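Local coordinates for uncharacterized protein MJ0236 (Methanocaldococcus jannaschii DSM 2661, PDB 2PHP) that probably condenses a thiazole phosphate with a pyrimidine diphosphate to form thiamine phosphate, through the ThiN domain that makes up this C-terminal part of a bifunctional enzyme, at residues N26-P31 with V176-Y181; M97-D102 with I160-R165. One frame throughout, in Å; residues are numbered along the deposited sequence.

Overall arrangement
From the N terminus, helix 8-22 leads into the loop that carries 26-31; its partner, residues 176-181, comes only near the end of the chain, in helix 167-185. Interaction 1 therefore closes a large loop of 144 residues. Inside that span lies interaction 2, where strand 95-100 pairs with strand 159-164 in the middle of the mixed sheet, closing a smaller loop of 57 residues; strand 159-164 is followed directly in the chain by helix 167-185. The two contacts, with centres about 10 Å apart, also touch: Leu29 O probably accepts a hydrogen bond from Lys100 N, and Phe27 packs on selenomethionine Met97.

Interaction 1. Residues N26-P31 with V176-Y181; sequences NFTLIP and VIQKIY
Gln178 grips Thr28 with both ends of its side-chain amide. Its CG lies anti to the backbone N (chi1 180°), and a bend at chi2 then turns the amide to the backbone of Thr28. OE1 takes the N-H of Thr28 at 3.0 Å from N to OE1, the donor standing above the carbonyl plane, and a weak second bond from Leu29 N. NE2 gives a hydrogen bond to Thr28 OG1 at 2.9 Å, and also bonds to Asn182 OD1, one turn further along. The Phe27 ring stands almost perpendicular to this amide, planes 88° apart, and offers its edge: CD1 comes to 3.2 Å from Gln178 OE1. In the ThiN domain this is how the C-terminal helix 167-185 holds the loop between helix 8-22 and strand 37-40, with Leu29 at the centre of an inverse gamma turn. The two branches of Leu29 part company on the helix: CD1 packs on Ile177 CG2 at 3.6 Å, while CD2 lies over one face of the Tyr181 ring, modelled too close for its exact distance to be trusted. At that ring's edge, in its plane, lies Thr28 OG1, 3.6 Å from Tyr181 CE2.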
loop_
_atom_site.group_PDB
_atom_site.type_symbol
_atom_site.label_atom_id
_atom_site.label_comp_id
_atom_site.label_asym_id
_atom_site.label_seq_id
_atom_site.Cartn_x
_atom_site.Cartn_y
_atom_site.Cartn_z
ATOM N N ASN B 26 -2.783 -16.017 -10.510
ATOM C CA ASN B 26 -1.615 -16.519 -9.805
ATOM C C ASN B 26 -0.353 -16.292 -10.627
ATOM O O ASN B 26 0.212 -17.176 -11.194
ATOM C CB ASN B 26 -1.785 -18.001 -9.472
ATOM C CG ASN B 26 -0.497 -18.643 -8.998
ATOM O OD1 ASN B 26 0.198 -18.100 -8.138
ATOM N ND2 ASN B 26 -0.173 -19.801 -9.559
ATOM N N PHE B 27 -0.173 -14.978 -10.830
ATOM C CA PHE B 27 0.902 -14.479 -11.676
ATOM C C PHE B 27 2.249 -14.696 -10.996
ATOM O O PHE B 27 2.544 -14.104 -9.956
ATOM C CB PHE B 27 0.640 -12.992 -11.958
ATOM C CG PHE B 27 1.663 -12.334 -12.848
ATOM C CD1 PHE B 27 2.031 -12.903 -14.062
ATOM C CD2 PHE B 27 2.239 -11.121 -12.477
ATOM C CE1 PHE B 27 2.962 -12.273 -14.897
ATOM C CE2 PHE B 27 3.170 -10.483 -13.304
ATOM C CZ PHE B 27 3.530 -11.061 -14.515
ATOM N N THR B 28 3.061 -15.566 -11.582
ATOM C CA THR B 28 4.369 -15.868 -11.026
ATOM C C THR B 28 5.458 -15.544 -12.034
ATOM O O THR B 28 6.646 -15.604 -11.723
ATOM C CB THR B 28 4.471 -17.360 -10.640
ATOM O OG1 THR B 28 4.316 -18.166 -11.817
ATOM C CG2 THR B 28 3.382 -17.725 -9.624
ATOM N N LEU B 29 5.046 -15.203 -13.249
ATOM C CA LEU B 29 5.997 -14.862 -14.298
ATOM C C LEU B 29 6.547 -13.437 -14.110
ATOM O O LEU B 29 6.518 -12.611 -15.027
ATOM C CB LEU B 29 5.320 -15.023 -15.664
ATOM C CG LEU B 29 5.060 -16.468 -16.133
ATOM C CD1 LEU B 29 4.287 -16.476 -17.456
ATOM C CD2 LEU B 29 6.375 -17.192 -16.300
ATOM N N ILE B 30 7.055 -13.170 -12.908
ATOM C CA ILE B 30 7.613 -11.861 -12.565
ATOM C C ILE B 30 9.136 -11.843 -12.642
ATOM O O ILE B 30 9.816 -12.587 -11.926
ATOM C CB ILE B 30 7.202 -11.431 -11.134
ATOM C CG1 ILE B 30 5.675 -11.412 -11.027
ATOM C CG2 ILE B 30 7.779 -10.037 -10.809
ATOM C CD1 ILE B 30 5.162 -11.342 -9.616
ATOM N N PRO B 31 9.693 -10.985 -13.508
ATOM C CA PRO B 31 11.150 -10.902 -13.641
ATOM C C PRO B 31 11.760 -10.228 -12.413
ATOM O O PRO B 31 11.043 -9.631 -11.608
ATOM C CB PRO B 31 11.335 -10.071 -14.902
ATOM C CG PRO B 31 10.179 -9.125 -14.833
ATOM C CD PRO B 31 9.023 -10.012 -14.391
ATOM N N VAL B 176 -3.038 -16.878 -20.472
ATOM C CA VAL B 176 -2.885 -18.117 -21.222
ATOM C C VAL B 176 -1.460 -18.627 -21.017
ATOM O O VAL B 176 -1.249 -19.807 -20.724
ATOM C CB VAL B 176 -3.143 -17.885 -22.735
ATOM C CG1 VAL B 176 -2.824 -19.150 -23.525
ATOM C CG2 VAL B 176 -4.596 -17.470 -22.953
ATOM N N ILE B 177 -0.491 -17.723 -21.158
ATOM C CA ILE B 177 0.914 -18.059 -20.991
ATOM C C ILE B 177 1.187 -18.566 -19.578
ATOM O O ILE B 177 1.916 -19.541 -19.385
ATOM C CB ILE B 177 1.815 -16.827 -21.266
ATOM C CG1 ILE B 177 1.738 -16.443 -22.743
ATOM C CG2 ILE B 177 3.255 -17.121 -20.865
ATOM C CD1 ILE B 177 2.490 -15.172 -23.087
ATOM N N GLN B 178 0.586 -17.898 -18.599
ATOM C CA GLN B 178 0.760 -18.242 -17.194
ATOM C C GLN B 178 0.305 -19.666 -16.893
ATOM O O GLN B 178 0.977 -20.393 -16.157
ATOM C CB GLN B 178 -0.016 -17.247 -16.314
ATOM C CG GLN B 178 0.080 -17.501 -14.822
ATOM C CD GLN B 178 1.463 -17.226 -14.268
ATOM O OE1 GLN B 178 1.931 -16.087 -14.271
ATOM N NE2 GLN B 178 2.128 -18.269 -13.790
ATOM N N LYS B 179 -0.834 -20.063 -17.454
ATOM C CA LYS B 179 -1.351 -21.410 -17.215
ATOM C C LYS B 179 -0.421 -22.478 -17.755
ATOM O O LYS B 179 -0.272 -23.539 -17.156
ATOM C CB LYS B 179 -2.746 -21.562 -17.815
ATOM C CG LYS B 179 -3.803 -20.888 -16.955
ATOM C CD LYS B 179 -5.173 -20.906 -17.595
ATOM C CE LYS B 179 -6.167 -20.124 -16.742
ATOM N NZ LYS B 179 -7.490 -19.970 -17.412
ATOM N N ILE B 180 0.210 -22.188 -18.885
ATOM C CA ILE B 180 1.150 -23.123 -19.482
ATOM C C ILE B 180 2.348 -23.199 -18.544
ATOM O O ILE B 180 2.813 -24.280 -18.189
ATOM C CB ILE B 180 1.596 -22.637 -20.881
ATOM C CG1 ILE B 180 0.399 -22.678 -21.837
ATOM C CG2 ILE B 180 2.767 -23.474 -21.387
ATOM C CD1 ILE B 180 0.711 -22.180 -23.237
ATOM N N TYR B 181 2.824 -22.034 -18.120
ATOM C CA TYR B 181 3.959 -21.960 -17.217
ATOM C C TYR B 181 3.692 -22.714 -15.912
ATOM O O TYR B 181 4.592 -23.365 -15.378
ATOM C CB TYR B 181 4.290 -20.501 -16.906
ATOM C CG TYR B 181 5.559 -20.327 -16.112
ATOM C CD1 TYR B 181 6.801 -20.612 -16.677
ATOM C CD2 TYR B 181 5.521 -19.866 -14.797
ATOM C CE1 TYR B 181 7.976 -20.440 -15.954
ATOM C CE2 TYR B 181 6.690 -19.683 -14.063
ATOM C CZ TYR B 181 7.909 -19.973 -14.645
ATOM O OH TYR B 181 9.062 -19.789 -13.934
#

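Interaction 2. Residues M97-D102 with I160-R165; sequences MNIKYD and IRVLGR
Strands 97-100 and 160-164 run antiparallel at 145° between their directions, their axes 4.7 Å apart at the closest, and they are neighbours in the mixed sheet at the centre of the ThiN domain. Two hydrogen-bonded pairs, Met97 with Val162 and Ile99 with Ile160, flank the non-hydrogen-bonded pair Asn98 with Arg161. The N-H and C=O of Met97 pair with those of Val162, and those of Ile99 with Ile160, four bonds in all; Ile99 N to Ile160 O is 2.8 Å and nearly straight, at 176°. The same Ile160 O also receives a CA-H contact from Asn98.

On the face that carries Met97, Ile99, Ile160 and Val162, the one helix 167-185 packs against, Ile99 leans across the strand gap. Its CG1 sits between its own backbone N and carbonyl carbon (chi1 68°), which brings that branch to 3.7 Å from Ile160 CB and carries CD1 on to Val162 CG2 at 4.1 Å. Selenomethionine Met97 runs its chain away from strand 160-164 and touches Val170 of the helix. On the other face, the Asn98 amide bonds to the backbone of Asn36 and Gly34, and Arg161 forms a salt bridge with Asp150.

Past the last pair the chain turns around the side chain of Ile160. Its CD1 lies 3.5 Å from Lys100 O, and its CG1 meets the edge of the Tyr101 ring, near the ring plane, 3.8 Å from CD1 of that tyrosine.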
loop_
_atom_site.group_PDB
_atom_site.type_symbol
_atom_site.label_atom_id
_atom_site.label_comp_id
_atom_site.label_asym_id
_atom_site.label_seq_id
_atom_site.Cartn_x
_atom_site.Cartn_y
_atom_site.Cartn_z
HETATM N N MSE B 97 3.216 -5.499 -21.904
HETATM C CA MSE B 97 3.557 -5.885 -20.538
HETATM C C MSE B 97 4.771 -6.800 -20.597
HETATM O O MSE B 97 4.800 -7.726 -21.409
HETATM C CB MSE B 97 2.403 -6.640 -19.880
HETATM C CG MSE B 97 2.775 -7.214 -18.527
HETATM SE SE MSE B 97 1.279 -8.027 -17.632
HETATM C CE MSE B 97 2.046 -8.304 -15.876
ATOM N N ASN B 98 5.771 -6.550 -19.757
ATOM C CA ASN B 98 6.949 -7.408 -19.754
ATOM C C ASN B 98 6.800 -8.461 -18.667
ATOM O O ASN B 98 6.358 -8.151 -17.563
ATOM C CB ASN B 98 8.229 -6.595 -19.539
ATOM C CG ASN B 98 8.286 -5.923 -18.174
ATOM O OD1 ASN B 98 7.475 -5.046 -17.865
ATOM N ND2 ASN B 98 9.249 -6.335 -17.351
ATOM N N ILE B 99 7.142 -9.708 -18.994
ATOM C CA ILE B 99 7.054 -10.807 -18.036
ATOM C C ILE B 99 8.336 -11.635 -18.048
ATOM O O ILE B 99 9.160 -11.516 -18.962
ATOM C CB ILE B 99 5.852 -11.733 -18.330
ATOM C CG1 ILE B 99 6.072 -12.489 -19.640
ATOM C CG2 ILE B 99 4.571 -10.909 -18.411
ATOM C CD1 ILE B 99 4.929 -13.439 -19.972
ATOM N N LYS B 100 8.507 -12.455 -17.021
ATOM C CA LYS B 100 9.700 -13.272 -16.904
ATOM C C LYS B 100 9.907 -14.197 -18.106
ATOM O O LYS B 100 8.958 -14.759 -18.663
ATOM C CB LYS B 100 9.636 -14.076 -15.612
ATOM C CG LYS B 100 10.864 -14.903 -15.326
ATOM C CD LYS B 100 10.616 -15.818 -14.138
ATOM C CE LYS B 100 11.884 -16.555 -13.736
ATOM N NZ LYS B 100 11.593 -17.486 -12.617
ATOM N N TYR B 101 11.164 -14.338 -18.506
ATOM C CA TYR B 101 11.532 -15.171 -19.640
ATOM C C TYR B 101 11.829 -16.616 -19.251
ATOM O O TYR B 101 12.281 -16.884 -18.146
ATOM C CB TYR B 101 12.766 -14.586 -20.319
ATOM C CG TYR B 101 13.410 -15.527 -21.312
ATOM C CD1 TYR B 101 12.937 -15.622 -22.623
ATOM C CD2 TYR B 101 14.499 -16.317 -20.944
ATOM C CE1 TYR B 101 13.538 -16.473 -23.543
ATOM C CE2 TYR B 101 15.108 -17.172 -21.854
ATOM C CZ TYR B 101 14.626 -17.243 -23.154
ATOM O OH TYR B 101 15.247 -18.062 -24.073
ATOM N N ASP B 102 11.588 -17.535 -20.182
ATOM C CA ASP B 102 11.860 -18.960 -19.977
ATOM C C ASP B 102 11.893 -19.654 -21.340
ATOM O O ASP B 102 10.895 -19.662 -22.059
ATOM C CB ASP B 102 10.791 -19.600 -19.089
ATOM C CG ASP B 102 11.028 -21.095 -18.868
ATOM O OD1 ASP B 102 11.047 -21.862 -19.858
ATOM O OD2 ASP B 102 11.191 -21.505 -17.704
ATOM N N ILE B 160 10.378 -11.485 -21.783
ATOM C CA ILE B 160 9.317 -11.803 -22.733
ATOM C C ILE B 160 8.381 -10.600 -22.683
ATOM O O ILE B 160 7.917 -10.206 -21.614
ATOM C CB ILE B 160 8.496 -13.049 -22.343
ATOM C CG1 ILE B 160 9.314 -14.322 -22.569
ATOM C CG2 ILE B 160 7.213 -13.096 -23.182
ATOM C CD1 ILE B 160 8.639 -15.572 -22.050
ATOM N N ARG B 161 8.121 -10.001 -23.833
ATOM C CA ARG B 161 7.235 -8.850 -23.892
ATOM C C ARG B 161 5.971 -9.229 -24.671
ATOM O O ARG B 161 6.046 -9.660 -25.821
ATOM C CB ARG B 161 7.977 -7.675 -24.539
ATOM C CG ARG B 161 9.310 -7.381 -23.850
ATOM C CD ARG B 161 10.172 -6.382 -24.603
ATOM N NE ARG B 161 11.451 -6.164 -23.920
ATOM C CZ ARG B 161 12.495 -6.990 -23.985
ATOM N NH1 ARG B 161 12.437 -8.101 -24.717
ATOM N NH2 ARG B 161 13.590 -6.719 -23.289
ATOM N N VAL B 162 4.818 -9.097 -24.017
ATOM C CA VAL B 162 3.527 -9.416 -24.613
ATOM C C VAL B 162 2.864 -8.119 -25.104
ATOM O O VAL B 162 2.703 -7.170 -24.339
ATOM C CB VAL B 162 2.610 -10.133 -23.578
ATOM C CG1 VAL B 162 1.250 -10.432 -24.183
ATOM C CG2 VAL B 162 3.276 -11.434 -23.104
ATOM N N LEU B 163 2.496 -8.083 -26.383
ATOM C CA LEU B 163 1.876 -6.899 -26.979
ATOM C C LEU B 163 0.426 -7.171 -27.376
ATOM O O LEU B 163 0.012 -8.324 -27.494
ATOM C CB LEU B 163 2.665 -6.449 -28.221
ATOM C CG LEU B 163 4.152 -6.093 -28.069
ATOM C CD1 LEU B 163 4.973 -7.355 -27.882
ATOM C CD2 LEU B 163 4.645 -5.357 -29.308
ATOM N N GLY B 164 -0.341 -6.106 -27.589
ATOM C CA GLY B 164 -1.736 -6.266 -27.964
ATOM C C GLY B 164 -2.396 -4.936 -28.266
ATOM O O GLY B 164 -1.753 -3.888 -28.173
ATOM N N ARG B 165 -3.679 -4.977 -28.621
ATOM C CA ARG B 165 -4.421 -3.763 -28.957
ATOM C C ARG B 165 -4.637 -2.855 -27.752
ATOM O O ARG B 165 -4.594 -1.629 -27.879
ATOM C CB ARG B 165 -5.759 -4.130 -29.608
ATOM C CG ARG B 165 -5.587 -4.875 -30.929
ATOM C CD ARG B 165 -6.682 -4.550 -31.926
ATOM N NE ARG B 165 -6.948 -5.670 -32.824
ATOM C CZ ARG B 165 -7.067 -6.936 -32.428
ATOM N NH1 ARG B 165 -6.952 -7.253 -31.139
ATOM N NH2 ARG B 165 -7.282 -7.895 -33.323
#